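Local coordinates for F-actin-capping protein subunit alpha (Plasmodium berghei, PDB 7A0H) that probably caps the barbed, fast-growing ends of actin filaments without severing them, working as an atypical homodimer in the malaria parasite, at residues I208-I213 against V232-V237. Sequence-based numbering, arbitrary orientation.
Sequences ILTGTI and VFEKRV
L209 and G211 pair with K235 and F233 as two antiparallel hydrogen-bonded pairs, the strand segments running 165° apart in direction. K235 N reaches L209 O at 2.7 Å and L209 N returns a nearly straight bond to K235 O, in its carbonyl plane. At the next pair the geometry is less regular: F233 N sits above the carbonyl plane of G211 O. Between and beyond these pairs the CA atoms of I208, T210, E234 and V232 make CA-H...O contacts with carbonyl oxygens of the opposite strand. On the face of I208, T210 and E234, I208 CG2 lies 3.9 Å from E234 CG. R236 runs alongside I208, extended from CG to NE. The opposite face, with L209, F233 and K235, carries apolar contacts. A chi1 of -57° sets F233 CG anti to the carbonyl carbon, and ring atom CE2 lies 3.6 Å from I213 CD1, the two side chains crossing at a slant. G211 offers no side chain opposite F233, and L209 CB meets V237 CG2 at 4.3 Å. These strands form the hairpin 206-220/223-238 at one end of the five-stranded antiparallel sheet; helix 243-266 packs on F233, I213 and K235, while strand 187-200 flanks 206-220 through backbone bonds to T210 and T212.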
loop_
_atom_site.group_PDB
_atom_site.type_symbol
_atom_site.label_atom_id
_atom_site.label_comp_id
_atom_site.label_asym_id
_atom_site.label_seq_id
_atom_site.Cartn_x
_atom_site.Cartn_y
_atom_site.Cartn_z
ATOM N N ILE A 208 -23.681 18.268 -19.865
ATOM C CA ILE A 208 -22.346 18.006 -19.368
ATOM C C ILE A 208 -22.395 16.625 -18.746
ATOM O O ILE A 208 -23.257 16.350 -17.919
ATOM C CB ILE A 208 -21.912 19.031 -18.326
ATOM C CG1 ILE A 208 -21.887 20.426 -18.947
ATOM C CG2 ILE A 208 -20.522 18.735 -17.813
ATOM C CD1 ILE A 208 -21.192 20.454 -20.307
ATOM N N LEU A 209 -21.573 15.756 -19.222
ATOM C CA LEU A 209 -21.413 14.416 -18.699
ATOM C C LEU A 209 -20.022 14.395 -18.033
ATOM O O LEU A 209 -19.029 14.751 -18.656
ATOM C CB LEU A 209 -21.547 13.408 -19.828
ATOM C CG LEU A 209 -21.438 11.970 -19.360
ATOM C CD1 LEU A 209 -22.702 11.489 -18.521
ATOM C CD2 LEU A 209 -21.231 11.085 -20.545
ATOM N N THR A 210 -19.995 14.201 -16.711
ATOM C CA THR A 210 -18.775 14.050 -15.895
ATOM C C THR A 210 -18.642 12.592 -15.519
ATOM O O THR A 210 -19.655 11.927 -15.267
ATOM C CB THR A 210 -18.851 14.807 -14.583
ATOM O OG1 THR A 210 -20.036 14.340 -13.912
ATOM C CG2 THR A 210 -18.899 16.293 -14.829
ATOM N N GLY A 211 -17.425 12.084 -15.534
ATOM C CA GLY A 211 -17.205 10.693 -15.225
ATOM C C GLY A 211 -15.899 10.493 -14.498
ATOM O O GLY A 211 -14.991 11.343 -14.508
ATOM N N THR A 212 -15.827 9.328 -13.832
ATOM C CA THR A 212 -14.613 8.891 -13.142
ATOM C C THR A 212 -14.432 7.407 -13.376
ATOM O O THR A 212 -15.391 6.634 -13.257
ATOM C CB THR A 212 -14.703 9.201 -11.648
ATOM O OG1 THR A 212 -14.968 10.603 -11.452
ATOM C CG2 THR A 212 -13.394 8.780 -10.857
ATOM N N ILE A 213 -13.243 7.020 -13.794
ATOM C CA ILE A 213 -12.907 5.613 -13.947
ATOM C C ILE A 213 -11.786 5.254 -12.963
ATOM O O ILE A 213 -10.685 5.812 -13.030
ATOM C CB ILE A 213 -12.493 5.271 -15.399
ATOM C CG1 ILE A 213 -13.692 5.518 -16.377
ATOM C CG2 ILE A 213 -12.067 3.858 -15.438
ATOM C CD1 ILE A 213 -13.380 5.177 -17.825
ATOM N N VAL A 232 -10.481 10.993 -14.695
ATOM C CA VAL A 232 -11.662 11.817 -14.603
ATOM C C VAL A 232 -11.931 12.448 -15.986
ATOM O O VAL A 232 -11.001 12.921 -16.638
ATOM C CB VAL A 232 -11.409 12.913 -13.549
ATOM C CG1 VAL A 232 -12.591 13.845 -13.587
ATOM C CG2 VAL A 232 -11.308 12.339 -12.182
ATOM N N PHE A 233 -13.198 12.544 -16.369
ATOM C CA PHE A 233 -13.670 13.044 -17.663
ATOM C C PHE A 233 -14.809 14.051 -17.487
ATOM O O PHE A 233 -15.697 13.833 -16.629
ATOM C CB PHE A 233 -14.223 11.890 -18.540
ATOM C CG PHE A 233 -13.254 10.781 -18.779
ATOM C CD1 PHE A 233 -12.308 10.867 -19.787
ATOM C CD2 PHE A 233 -13.255 9.650 -17.977
ATOM C CE1 PHE A 233 -11.414 9.867 -19.983
ATOM C CE2 PHE A 233 -12.326 8.619 -18.230
ATOM C CZ PHE A 233 -11.447 8.731 -19.193
ATOM N N GLU A 234 -14.842 15.084 -18.363
ATOM C CA GLU A 234 -15.909 16.093 -18.403
ATOM C C GLU A 234 -16.215 16.489 -19.859
ATOM O O GLU A 234 -15.456 17.234 -20.481
ATOM C CB GLU A 234 -15.535 17.322 -17.573
ATOM C CG GLU A 234 -16.620 18.448 -17.633
ATOM C CD GLU A 234 -16.392 19.559 -16.608
ATOM O OE1 GLU A 234 -15.747 19.316 -15.573
ATOM O OE2 GLU A 234 -16.855 20.685 -16.835
ATOM N N LYS A 235 -17.333 15.982 -20.399
ATOM C CA LYS A 235 -17.640 16.110 -21.821
ATOM C C LYS A 235 -18.951 16.859 -22.062
ATOM O O LYS A 235 -19.975 16.591 -21.411
ATOM C CB LYS A 235 -17.747 14.690 -22.473
ATOM C CG LYS A 235 -16.497 13.774 -22.270
ATOM C CD LYS A 235 -15.278 14.348 -22.972
ATOM C CE LYS A 235 -14.229 13.302 -23.160
ATOM N NZ LYS A 235 -12.987 13.868 -23.774
ATOM N N ARG A 236 -18.939 17.746 -23.044
ATOM C CA ARG A 236 -20.158 18.376 -23.583
ATOM C C ARG A 236 -20.723 17.493 -24.691
ATOM O O ARG A 236 -20.001 17.071 -25.592
ATOM C CB ARG A 236 -19.883 19.768 -24.162
ATOM C CG ARG A 236 -19.686 20.873 -23.108
ATOM C CD ARG A 236 -19.227 22.266 -23.647
ATOM N NE ARG A 236 -19.335 23.307 -22.598
ATOM C CZ ARG A 236 -18.327 23.922 -21.943
ATOM N NH1 ARG A 236 -17.035 23.677 -22.171
ATOM N NH2 ARG A 236 -18.635 24.829 -21.026
ATOM N N VAL A 237 -21.990 17.197 -24.593
ATOM C CA VAL A 237 -22.665 16.297 -25.496
ATOM C C VAL A 237 -23.908 17.013 -26.053
ATOM O O VAL A 237 -24.665 17.634 -25.296
ATOM C CB VAL A 237 -23.061 15.022 -24.744
ATOM C CG1 VAL A 237 -23.682 13.967 -25.714
ATOM C CG2 VAL A 237 -21.840 14.517 -24.006
#